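PDB 5L92: cytochrome P450 from Bacillus megaterium, which oxidises steroids, probably as a heme-dependent monooxygenase, and binds corticosterone in its active-site pocket. Local coordinates for residues V282-S287 with A320-E325; R117-L122 with Y140-M145. One frame throughout, in Å; residues are numbered along the deposited sequence.

Overall arrangement
Followed from the N terminus, the chain makes interaction 2 first: helix 112-125 leads through strand 131-133 and helix 134-139 into helix 141-151, and the contact of 117-122 with 140-145 closes this short loop. Interaction 1 opens only later, where the end of helix 275-285 meets the loop behind helix 317-320; the part of the chain that it closes contributes strands 294-296 and 312-315 to the mixed five-strand sheet. The two loops therefore follow in series and neither nest nor cross. The centres of the two interactions lie about 28 Å apart, and their nearest atoms about 12 Å. Interaction 2 joins two helices of the helical core, whereas interaction 1 ties a helix running near the heme to the sheet-containing part of the fold.

Interaction 1. Residues V282-S287 with A320-E325; sequences VLRYRS and AHRDAE
Arg322 lays its guanidinium flat on one face of the Tyr285 ring, planes 9° apart and centres 4.0 Å from each other, a stacked cation-pi pair. NH2 sits over the middle of the ring and also donates almost straight to Tyr285 O at 3.0 Å, in the carbonyl plane and on a lone pair. A bend at chi2 (-69°) turns the Arg322 chain back to the helix end. Arg284 and His321 instead run alongside each other, heading opposite ways, planes 58° apart. Arg284 NH1 donates to His321 O at 2.8 Å, tilted out of the guanidinium plane, and also to Pro330 O. His321 ND1 donates, in the ring plane, to Ser287 OG at 2.9 Å, while NE2 is bonded to Met343 N. The hydroxyl donates onward to Leu283 O at 2.7 Å, from above the carbonyl plane. A water joins Arg284 O to Arg322 NE. The contact exemplifies a general principle: the last carbonyls of a helix lack in-helix partners and are met by others, here a hydroxyl, a water and a guanidinium. The buried arginine charges are probably balanced by Glu281 for Arg284, as in the P450 ExxR motif, and Glu331 for Arg322.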
loop_
_atom_site.group_PDB
_atom_site.type_symbol
_atom_site.label_atom_id
_atom_site.label_comp_id
_atom_site.label_asym_id
_atom_site.label_seq_id
_atom_site.Cartn_x
_atom_site.Cartn_y
_atom_site.Cartn_z
ATOM N N VAL A 282 5.189 12.384 3.503
ATOM C CA VAL A 282 4.172 11.940 2.544
ATOM C C VAL A 282 3.370 10.765 3.107
ATOM O O VAL A 282 2.137 10.742 3.018
ATOM C CB VAL A 282 4.797 11.588 1.193
ATOM C CG1 VAL A 282 3.705 11.204 0.215
ATOM C CG2 VAL A 282 5.604 12.769 0.648
ATOM N N LEU A 283 4.050 9.774 3.706
ATOM C CA LEU A 283 3.319 8.668 4.322
ATOM C C LEU A 283 2.245 9.157 5.286
ATOM O O LEU A 283 1.223 8.486 5.479
ATOM C CB LEU A 283 4.282 7.747 5.079
ATOM C CG LEU A 283 5.119 6.901 4.126
ATOM C CD1 LEU A 283 6.354 6.339 4.823
ATOM C CD2 LEU A 283 4.254 5.763 3.527
ATOM N N ARG A 284 2.469 10.293 5.923
ATOM C CA ARG A 284 1.481 10.873 6.840
ATOM C C ARG A 284 0.403 11.647 6.082
ATOM O O ARG A 284 -0.796 11.500 6.358
ATOM C CB ARG A 284 2.192 11.817 7.839
ATOM C CG ARG A 284 1.308 12.231 9.019
ATOM C CD ARG A 284 1.729 13.545 9.758
ATOM N NE ARG A 284 1.818 14.747 8.910
ATOM C CZ ARG A 284 0.896 15.708 8.836
ATOM N NH1 ARG A 284 -0.224 15.652 9.535
ATOM N NH2 ARG A 284 1.087 16.738 8.039
ATOM N N TYR A 285 0.825 12.492 5.133
ATOM C CA TYR A 285 -0.004 13.529 4.523
ATOM C C TYR A 285 -0.836 13.008 3.355
ATOM O O TYR A 285 -1.985 13.423 3.185
ATOM C CB TYR A 285 0.902 14.692 4.068
ATOM C CG TYR A 285 0.185 15.989 3.773
ATOM C CD1 TYR A 285 -0.236 16.840 4.797
ATOM C CD2 TYR A 285 -0.058 16.367 2.477
ATOM C CE1 TYR A 285 -0.885 18.037 4.497
ATOM C CE2 TYR A 285 -0.671 17.539 2.175
ATOM C CZ TYR A 285 -1.093 18.373 3.172
ATOM O OH TYR A 285 -1.724 19.525 2.816
ATOM N N ARG A 286 -0.282 12.090 2.562
ATOM C CA ARG A 286 -0.959 11.511 1.413
ATOM C C ARG A 286 -0.720 9.999 1.400
ATOM O O ARG A 286 -0.038 9.430 0.552
ATOM C CB ARG A 286 -0.527 12.190 0.129
ATOM C CG ARG A 286 -1.294 13.529 -0.062
ATOM C CD ARG A 286 -1.258 14.025 -1.489
ATOM N NE ARG A 286 -1.666 15.406 -1.571
ATOM C CZ ARG A 286 -2.921 15.832 -1.536
ATOM N NH1 ARG A 286 -3.913 14.969 -1.411
ATOM N NH2 ARG A 286 -3.187 17.133 -1.615
ATOM N N SER A 287 -1.255 9.370 2.416
ATOM C CA SER A 287 -0.933 7.980 2.709
ATOM C C SER A 287 -1.429 7.058 1.595
ATOM O O SER A 287 -2.609 7.119 1.238
ATOM C CB SER A 287 -1.564 7.612 4.034
ATOM O OG SER A 287 -1.466 8.701 4.955
ATOM N N ALA A 320 -6.386 9.723 11.253
ATOM C CA ALA A 320 -5.489 9.720 12.401
ATOM C C ALA A 320 -4.249 10.563 12.148
ATOM O O ALA A 320 -3.701 11.164 13.081
ATOM C CB ALA A 320 -5.064 8.291 12.747
ATOM N N HIS A 321 -3.754 10.565 10.902
ATOM C CA HIS A 321 -2.515 11.235 10.548
ATOM C C HIS A 321 -2.630 12.758 10.565
ATOM O O HIS A 321 -1.588 13.423 10.448
ATOM C CB HIS A 321 -2.078 10.802 9.158
ATOM C CG HIS A 321 -1.565 9.403 9.085
ATOM N ND1 HIS A 321 -1.442 8.719 7.893
ATOM C CD2 HIS A 321 -1.175 8.549 10.059
ATOM C CE1 HIS A 321 -0.947 7.520 8.136
ATOM N NE2 HIS A 321 -0.794 7.383 9.440
ATOM N N ARG A 322 -3.865 13.285 10.626
ATOM C CA ARG A 322 -4.197 14.701 10.688
ATOM C C ARG A 322 -4.742 15.127 12.061
ATOM O O ARG A 322 -5.299 16.215 12.189
ATOM C CB ARG A 322 -5.233 15.047 9.615
ATOM C CG ARG A 322 -4.932 14.650 8.181
ATOM C CD ARG A 322 -3.803 15.441 7.600
ATOM N NE ARG A 322 -3.550 15.214 6.173
ATOM C CZ ARG A 322 -3.845 16.088 5.211
ATOM N NH1 ARG A 322 -4.417 17.252 5.488
ATOM N NH2 ARG A 322 -3.542 15.811 3.973
ATOM N N ASP A 323 -4.605 14.292 13.076
ATOM C CA ASP A 323 -5.161 14.534 14.399
ATOM C C ASP A 323 -4.271 15.533 15.149
ATOM O O ASP A 323 -3.071 15.283 15.337
ATOM C CB ASP A 323 -5.236 13.188 15.125
ATOM C CG ASP A 323 -5.957 13.262 16.457
ATOM O OD1 ASP A 323 -5.775 14.266 17.183
ATOM O OD2 ASP A 323 -6.696 12.294 16.783
ATOM N N ALA A 324 -4.846 16.664 15.570
ATOM C CA ALA A 324 -4.008 17.739 16.124
ATOM C C ALA A 324 -3.318 17.329 17.423
ATOM O O ALA A 324 -2.203 17.795 17.705
ATOM C CB ALA A 324 -4.834 18.986 16.354
ATOM N N GLU A 325 -3.950 16.439 18.204
ATOM C CA GLU A 325 -3.363 15.964 19.449
ATOM C C GLU A 325 -2.027 15.263 19.228
ATOM O O GLU A 325 -1.228 15.164 20.154
ATOM C CB GLU A 325 -4.343 15.028 20.175
ATOM C CG GLU A 325 -5.687 15.686 20.620
ATOM C CD GLU A 325 -5.612 16.491 21.920
ATOM O OE1 GLU A 325 -5.017 16.023 22.922
ATOM O OE2 GLU A 325 -6.183 17.607 21.954
HETATM O O HOH W 1 -3.495 12.286 5.969
#

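Interaction 2. Residues R117-L122 with Y140-M145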
loop_
_atom_site.group_PDB
_atom_site.type_symbol
_atom_site.label_atom_id
_atom_site.label_comp_id
_atom_site.label_asym_id
_atom_site.label_seq_id
_atom_site.Cartn_x
_atom_site.Cartn_y
_atom_site.Cartn_z
ATOM N N ARG A 117 19.949 0.445 -10.175
ATOM C CA ARG A 117 20.146 0.165 -11.596
ATOM C C ARG A 117 18.829 0.163 -12.352
ATOM O O ARG A 117 18.744 0.657 -13.487
ATOM C CB ARG A 117 20.844 -1.189 -11.792
ATOM C CG ARG A 117 22.344 -1.169 -11.640
ATOM C CD ARG A 117 22.971 -2.491 -12.152
ATOM N NE ARG A 117 22.424 -3.687 -11.513
ATOM C CZ ARG A 117 22.883 -4.233 -10.382
ATOM N NH1 ARG A 117 23.900 -3.688 -9.724
ATOM N NH2 ARG A 117 22.307 -5.331 -9.889
ATOM N N ILE A 118 17.801 -0.420 -11.754
ATOM C CA ILE A 118 16.490 -0.385 -12.384
ATOM C C ILE A 118 16.046 1.056 -12.552
ATOM O O ILE A 118 15.548 1.450 -13.616
ATOM C CB ILE A 118 15.479 -1.199 -11.570
ATOM C CG1 ILE A 118 15.943 -2.663 -11.501
ATOM C CG2 ILE A 118 14.091 -1.092 -12.235
ATOM C CD1 ILE A 118 15.297 -3.435 -10.429
ATOM N N THR A 119 16.270 1.871 -11.517
ATOM C CA THR A 119 15.910 3.285 -11.575
ATOM C C THR A 119 16.581 3.949 -12.764
ATOM O O THR A 119 15.920 4.591 -13.593
ATOM C CB THR A 119 16.306 3.975 -10.256
ATOM O OG1 THR A 119 15.507 3.459 -9.183
ATOM C CG2 THR A 119 16.108 5.477 -10.321
ATOM N N ASN A 120 17.906 3.755 -12.894
ATOM C CA ASN A 120 18.644 4.387 -13.990
ATOM C C ASN A 120 18.221 3.825 -15.336
ATOM O O ASN A 120 18.139 4.561 -16.322
ATOM C CB ASN A 120 20.156 4.225 -13.789
ATOM C CG ASN A 120 20.686 5.070 -12.626
ATOM O OD1 ASN A 120 20.148 6.146 -12.304
ATOM N ND2 ASN A 120 21.738 4.588 -11.995
ATOM N N GLU A 121 17.954 2.525 -15.408
ATOM C CA GLU A 121 17.477 1.954 -16.664
ATOM C C GLU A 121 16.140 2.571 -17.065
ATOM O O GLU A 121 15.953 2.971 -18.220
ATOM C CB GLU A 121 17.353 0.423 -16.547
ATOM C CG GLU A 121 16.857 -0.260 -17.846
ATOM C CD GLU A 121 16.601 -1.779 -17.716
ATOM O OE1 GLU A 121 16.343 -2.277 -16.592
ATOM O OE2 GLU A 121 16.652 -2.479 -18.758
ATOM N N LEU A 122 15.193 2.667 -16.121
ATOM C CA LEU A 122 13.897 3.285 -16.431
ATOM C C LEU A 122 14.049 4.748 -16.860
ATOM O O LEU A 122 13.445 5.193 -17.846
ATOM C CB LEU A 122 12.975 3.175 -15.224
ATOM C CG LEU A 122 12.482 1.762 -14.993
ATOM C CD1 LEU A 122 11.815 1.729 -13.652
ATOM C CD2 LEU A 122 11.537 1.295 -16.105
ATOM N N TYR A 140 5.504 3.025 -11.130
ATOM C CA TYR A 140 4.855 1.710 -11.231
ATOM C C TYR A 140 5.901 0.631 -11.586
ATOM O O TYR A 140 6.050 -0.347 -10.849
ATOM C CB TYR A 140 3.683 1.699 -12.248
ATOM C CG TYR A 140 3.339 0.271 -12.602
ATOM C CD1 TYR A 140 2.770 -0.565 -11.645
ATOM C CD2 TYR A 140 3.701 -0.287 -13.820
ATOM C CE1 TYR A 140 2.525 -1.892 -11.893
ATOM C CE2 TYR A 140 3.454 -1.664 -14.082
ATOM C CZ TYR A 140 2.868 -2.451 -13.101
ATOM O OH TYR A 140 2.609 -3.812 -13.311
ATOM N N PRO A 141 6.680 0.786 -12.660
ATOM C CA PRO A 141 7.602 -0.317 -13.053
ATOM C C PRO A 141 8.629 -0.688 -11.999
ATOM O O PRO A 141 8.879 -1.885 -11.786
ATOM C CB PRO A 141 8.287 0.225 -14.307
ATOM C CG PRO A 141 7.451 1.331 -14.787
ATOM C CD PRO A 141 6.708 1.896 -13.612
ATOM N N LEU A 142 9.273 0.282 -11.351
ATOM C CA LEU A 142 10.354 -0.108 -10.446
ATOM C C LEU A 142 9.883 -1.121 -9.426
ATOM O O LEU A 142 10.526 -2.180 -9.294
ATOM C CB LEU A 142 10.996 1.106 -9.777
ATOM C CG LEU A 142 11.881 0.821 -8.550
ATOM C CD1 LEU A 142 13.169 0.089 -8.901
ATOM C CD2 LEU A 142 12.211 2.068 -7.822
ATOM N N PRO A 143 8.799 -0.897 -8.687
ATOM C CA PRO A 143 8.478 -1.851 -7.625
ATOM C C PRO A 143 7.975 -3.214 -8.127
ATOM O O PRO A 143 8.147 -4.211 -7.420
ATOM C CB PRO A 143 7.431 -1.097 -6.819
ATOM C CG PRO A 143 7.727 0.339 -7.100
ATOM C CD PRO A 143 8.040 0.357 -8.524
ATOM N N VAL A 144 7.347 -3.299 -9.298
ATOM C CA VAL A 144 6.916 -4.616 -9.762
ATOM C C VAL A 144 8.127 -5.415 -10.248
ATOM O O VAL A 144 8.157 -6.651 -10.147
ATOM C CB VAL A 144 5.840 -4.491 -10.854
ATOM C CG1 VAL A 144 6.395 -3.813 -12.097
ATOM C CG2 VAL A 144 5.240 -5.885 -11.201
ATOM N N MET A 145 9.124 -4.723 -10.788
ATOM C CA MET A 145 10.356 -5.371 -11.223
ATOM C C MET A 145 11.123 -5.908 -10.032
ATOM O O MET A 145 11.688 -7.003 -10.088
ATOM C CB MET A 145 11.233 -4.391 -12.014
ATOM C CG MET A 145 10.705 -4.035 -13.374
ATOM S SD MET A 145 11.477 -2.532 -14.016
ATOM C CE MET A 145 11.330 -2.747 -15.761
#
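Ile118 sets CG2, the branch anti to its backbone N, against Met145 SD at 3.5 Å and Leu142 CD1 at 3.7 Å, and this is the tight part of the contact. No hydrogen bond crosses between the segments, which meet through apolar side chains, a worked example of how helices pack by interlocking such groups; the local axes pass 9.9 Å apart at 139°, closer to antiparallel than to parallel. The close packing continues round Leu142. Its CG stands opposite the backbone N (chi1 165°), which carries its two methyls to Ile118 and Thr119: CD1 lies against Ile118, and CD2 comes 3.8 Å from Thr119 OG1, a van der Waals touch, since that hydroxyl is hydrogen-bonded to Ile115 O in its own helix. Met365 of helix 355-372 packs on both Leu142 and Thr119 and so encloses this flank. One turn further along helix 112-125, Leu122 straddles Pro141 CB, which lies 3.9 Å from both Leu122 CD1 and CD2, while CD1 also comes 3.7 Å from Leu142 N. An alanine at Leu122 would probably strip Pro141 CB and the Met145 methyl of this apolar neighbour and open a gap beside Leu142. The other flank is looser. There the Met145 methyl, CE, stays 4.1 Å from Leu122 CD2, Pro141 keeps part of its surface exposed, and the carboxylate-bearing Glu121 marks the solvent side. In conventional P450 naming these are helices D and E, and with helix L (355-372) at the buried flank their meeting is typical of the D-E-I-L four-helix core of the cytochrome P450 fold.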